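Local coordinates for cysteine desulfurase (Fervidobacterium islandicum, PDB 6A6E), which probably catalyses the pyridoxal-phosphate-dependent removal of sulfur from cysteine, yielding alanine and a persulfide for iron-sulfur cluster assembly, at residues A[324-329]-A[415-420]. Numbering follows the deposited sequence.
Sequences EKMMEL and EGLKYI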
ATOM      1  N   GLU A 324     -17.466 -29.651 -14.401  1.00 33.65           N
ATOM      2  CA  GLU A 324     -18.064 -30.730 -15.229  1.00 35.56           C
ATOM      3  C   GLU A 324     -17.155 -31.169 -16.373  1.00 32.91           C
ATOM      4  O   GLU A 324     -16.919 -32.347 -16.555  1.00 32.24           O
ATOM      5  CB  GLU A 324     -19.395 -30.249 -15.802  1.00 38.28           C
ATOM      6  CG  GLU A 324     -20.133 -31.234 -16.687  1.00 49.19           C
ATOM      7  CD  GLU A 324     -21.248 -30.550 -17.467  1.00 56.02           C
ATOM      8  OE1 GLU A 324     -21.015 -30.181 -18.640  1.00 66.14           O
ATOM      9  OE2 GLU A 324     -22.328 -30.330 -16.889  1.00 60.41           O
ATOM     10  N   LYS A 325     -16.677 -30.211 -17.167  1.00 31.76           N
ATOM     11  CA  LYS A 325     -15.841 -30.525 -18.277  1.00 32.20           C
ATOM     12  C   LYS A 325     -14.518 -31.137 -17.840  1.00 32.63           C
ATOM     13  O   LYS A 325     -13.973 -31.995 -18.568  1.00 27.41           O
ATOM     14  CB  LYS A 325     -15.594 -29.295 -19.149  1.00 33.68           C
ATOM     15  CG  LYS A 325     -16.830 -28.783 -19.862  1.00 39.02           C
ATOM     16  CD  LYS A 325     -17.520 -29.901 -20.638  1.00 40.05           C
ATOM     17  CE  LYS A 325     -18.414 -29.331 -21.700  1.00 45.69           C
ATOM     18  NZ  LYS A 325     -19.611 -30.191 -21.908  1.00 50.53           N
ATOM     19  N   MET A 326     -13.990 -30.702 -16.685  1.00 32.21           N
ATOM     20  CA  MET A 326     -12.708 -31.207 -16.216  1.00 32.99           C
ATOM     21  C   MET A 326     -12.872 -32.622 -15.741  1.00 35.73           C
ATOM     22  O   MET A 326     -12.016 -33.454 -16.006  1.00 33.33           O
ATOM     23  CB  MET A 326     -12.057 -30.364 -15.127  1.00 33.20           C
ATOM     24  CG  MET A 326     -11.601 -29.004 -15.627  1.00 32.25           C
ATOM     25  SD  MET A 326     -10.223 -29.003 -16.773  1.00 31.00           S
ATOM     26  CE  MET A 326      -9.084 -29.789 -15.677  1.00 31.14           C
ATOM     27  N   MET A 327     -13.955 -32.897 -15.032  1.00 38.75           N
ATOM     28  CA  MET A 327     -14.214 -34.237 -14.532  1.00 40.38           C
ATOM     29  C   MET A 327     -14.436 -35.287 -15.639  1.00 38.66           C
ATOM     30  O   MET A 327     -14.345 -36.442 -15.373  1.00 37.68           O
ATOM     31  CB  MET A 327     -15.412 -34.250 -13.580  1.00 41.65           C
ATOM     32  CG  MET A 327     -15.200 -33.502 -12.276  1.00 43.98           C
ATOM     33  SD  MET A 327     -13.694 -34.055 -11.474  1.00 50.03           S
ATOM     34  CE  MET A 327     -14.249 -35.614 -10.767  1.00 54.30           C
ATOM     35  N   GLU A 328     -14.724 -34.882 -16.866  1.00 39.35           N
ATOM     36  CA  GLU A 328     -14.971 -35.819 -17.964  1.00 40.23           C
ATOM     37  C   GLU A 328     -13.655 -36.318 -18.556  1.00 45.24           C
ATOM     38  O   GLU A 328     -13.674 -37.317 -19.257  1.00 46.91           O
ATOM     39  CB  GLU A 328     -15.772 -35.140 -19.093  1.00 38.28           C
ATOM     40  CG  GLU A 328     -17.264 -35.015 -18.821  1.00 39.71           C
ATOM     41  CD  GLU A 328     -18.025 -34.104 -19.779  1.00 41.95           C
ATOM     42  OE1 GLU A 328     -17.486 -33.683 -20.836  1.00 44.68           O
ATOM     43  OE2 GLU A 328     -19.196 -33.792 -19.456  1.00 49.68           O
ATOM     44  N   LEU A 329     -12.544 -35.603 -18.327  1.00 37.54           N
ATOM     45  CA  LEU A 329     -11.257 -35.936 -18.937  1.00 37.73           C
ATOM     46  C   LEU A 329     -10.617 -37.045 -18.141  1.00 39.48           C
ATOM     47  O   LEU A 329     -10.429 -36.914 -16.942  1.00 42.40           O
ATOM     48  CB  LEU A 329     -10.304 -34.748 -18.954  1.00 34.48           C
ATOM     49  CG  LEU A 329     -10.830 -33.486 -19.592  1.00 34.76           C
ATOM     50  CD1 LEU A 329      -9.776 -32.379 -19.553  1.00 35.85           C
ATOM     51  CD2 LEU A 329     -11.301 -33.751 -21.006  1.00 35.75           C
ATOM     52  N   GLU A 415      -9.926 -27.959 -25.113  1.00 28.55           N
ATOM     53  CA  GLU A 415      -9.286 -28.245 -26.394  1.00 33.66           C
ATOM     54  C   GLU A 415      -7.758 -28.228 -26.208  1.00 36.12           C
ATOM     55  O   GLU A 415      -7.032 -29.092 -26.711  1.00 31.81           O
ATOM     56  CB  GLU A 415      -9.702 -27.198 -27.456  1.00 36.70           C
ATOM     57  CG  GLU A 415      -8.911 -27.256 -28.756  1.00 45.57           C
ATOM     58  CD  GLU A 415      -9.220 -26.107 -29.731  1.00 55.86           C
ATOM     59  OE1 GLU A 415     -10.276 -25.443 -29.596  1.00 61.47           O
ATOM     60  OE2 GLU A 415      -8.403 -25.859 -30.656  1.00 63.77           O
ATOM     61  N   GLY A 416      -7.260 -27.217 -25.487  1.00 30.09           N
ATOM     62  CA  GLY A 416      -5.846 -27.134 -25.165  1.00 26.38           C
ATOM     63  C   GLY A 416      -5.297 -28.320 -24.428  1.00 26.68           C
ATOM     64  O   GLY A 416      -4.197 -28.828 -24.772  1.00 28.79           O
ATOM     65  N   LEU A 417      -6.021 -28.780 -23.412  1.00 24.81           N
ATOM     66  CA  LEU A 417      -5.536 -29.862 -22.618  1.00 28.09           C
ATOM     67  C   LEU A 417      -5.478 -31.175 -23.452  1.00 34.26           C
ATOM     68  O   LEU A 417      -4.589 -32.012 -23.246  1.00 32.66           O
ATOM     69  CB  LEU A 417      -6.449 -30.094 -21.393  1.00 30.74           C
ATOM     70  CG  LEU A 417      -6.351 -28.989 -20.298  1.00 31.55           C
ATOM     71  CD1 LEU A 417      -7.296 -29.239 -19.125  1.00 30.75           C
ATOM     72  CD2 LEU A 417      -4.937 -28.823 -19.778  1.00 30.25           C
ATOM     73  N   LYS A 418      -6.492 -31.377 -24.298  1.00 33.56           N
ATOM     74  CA  LYS A 418      -6.530 -32.579 -25.159  1.00 37.52           C
ATOM     75  C   LYS A 418      -5.317 -32.642 -26.049  1.00 35.80           C
ATOM     76  O   LYS A 418      -4.713 -33.706 -26.166  1.00 43.47           O
ATOM     77  CB  LYS A 418      -7.798 -32.567 -25.992  1.00 35.27           C
ATOM     78  CG  LYS A 418      -8.936 -33.056 -25.149  1.00 34.53           C
ATOM     79  CD  LYS A 418     -10.274 -32.841 -25.832  1.00 38.83           C
ATOM     80  CE  LYS A 418     -11.321 -33.687 -25.144  1.00 37.33           C
ATOM     81  NZ  LYS A 418     -12.650 -33.167 -25.479  1.00 41.60           N
ATOM     82  N   TYR A 419      -5.000 -31.492 -26.670  1.00 33.55           N
ATOM     83  CA  TYR A 419      -3.815 -31.284 -27.467  1.00 34.89           C
ATOM     84  C   TYR A 419      -2.558 -31.622 -26.734  1.00 38.73           C
ATOM     85  O   TYR A 419      -1.619 -32.210 -27.323  1.00 35.03           O
ATOM     86  CB  TYR A 419      -3.721 -29.829 -27.928  1.00 38.92           C
ATOM     87  CG  TYR A 419      -2.482 -29.546 -28.739  1.00 41.89           C
ATOM     88  CD1 TYR A 419      -1.257 -29.339 -28.123  1.00 42.89           C
ATOM     89  CD2 TYR A 419      -2.536 -29.516 -30.138  1.00 46.20           C
ATOM     90  CE1 TYR A 419      -0.120 -29.115 -28.866  1.00 45.64           C
ATOM     91  CE2 TYR A 419      -1.407 -29.278 -30.892  1.00 44.20           C
ATOM     92  CZ  TYR A 419      -0.211 -29.088 -30.249  1.00 48.59           C
ATOM     93  OH  TYR A 419       0.912 -28.861 -30.986  1.00 54.52           O
ATOM     94  N   ILE A 420      -2.477 -31.181 -25.475  1.00 34.40           N
ATOM     95  CA  ILE A 420      -1.276 -31.430 -24.668  1.00 31.92           C
ATOM     96  C   ILE A 420      -1.150 -32.948 -24.404  1.00 32.76           C
ATOM     97  O   ILE A 420      -0.036 -33.489 -24.389  1.00 31.73           O
ATOM     98  CB  ILE A 420      -1.252 -30.613 -23.321  1.00 30.45           C
ATOM     99  CG1 ILE A 420      -1.026 -29.131 -23.613  1.00 31.06           C
ATOM    100  CG2 ILE A 420      -0.132 -31.118 -22.404  1.00 27.46           C
ATOM    101  CD1 ILE A 420      -1.533 -28.188 -22.565  1.00 34.24           C
TER
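Leu417 sets its CD1 methyl against both Met326 and Leu329, joining the C-terminal end of helix 308-327 to helix 407-423. CD1 meets the thioether end of Met326, lying 3.8 Å from SD and 3.9 Å from CE of that residue. The methionine reaches it by folding: chi2 (-69°) and chi3 (-59°) both bend the chain, carrying the sulfur and terminal methyl nearer to helix 407-423 than the direction of CB would suggest. Leu329, just past the regular part of its helix, faces the partner helix and splits its two branches. Its CD1 touches CD1 of Leu417 at 4.0 Å, whereas its CD2 meets the last methylene of Lys418, 4.1 Å from CE. That lysine runs extended beyond CG, passing across the leucine at roughly a right angle and taking its ammonium group on past the methyl. Met326 and Leu417 also both pack on Phe348 of strand 345-350, and Ile414 touches Met326 and Leu329, placing both helices against the sheet that holds strand 345-350, in the smaller, C-terminal domain of this fold-type I enzyme. The contact is apolar, van der Waals packing: Met326 and Leu417 are buried, Leu329 is partly open and the stem of Lys418 lies at the exposed margin, so cohesion here depends on shape and burial rather than on directed polar bonds.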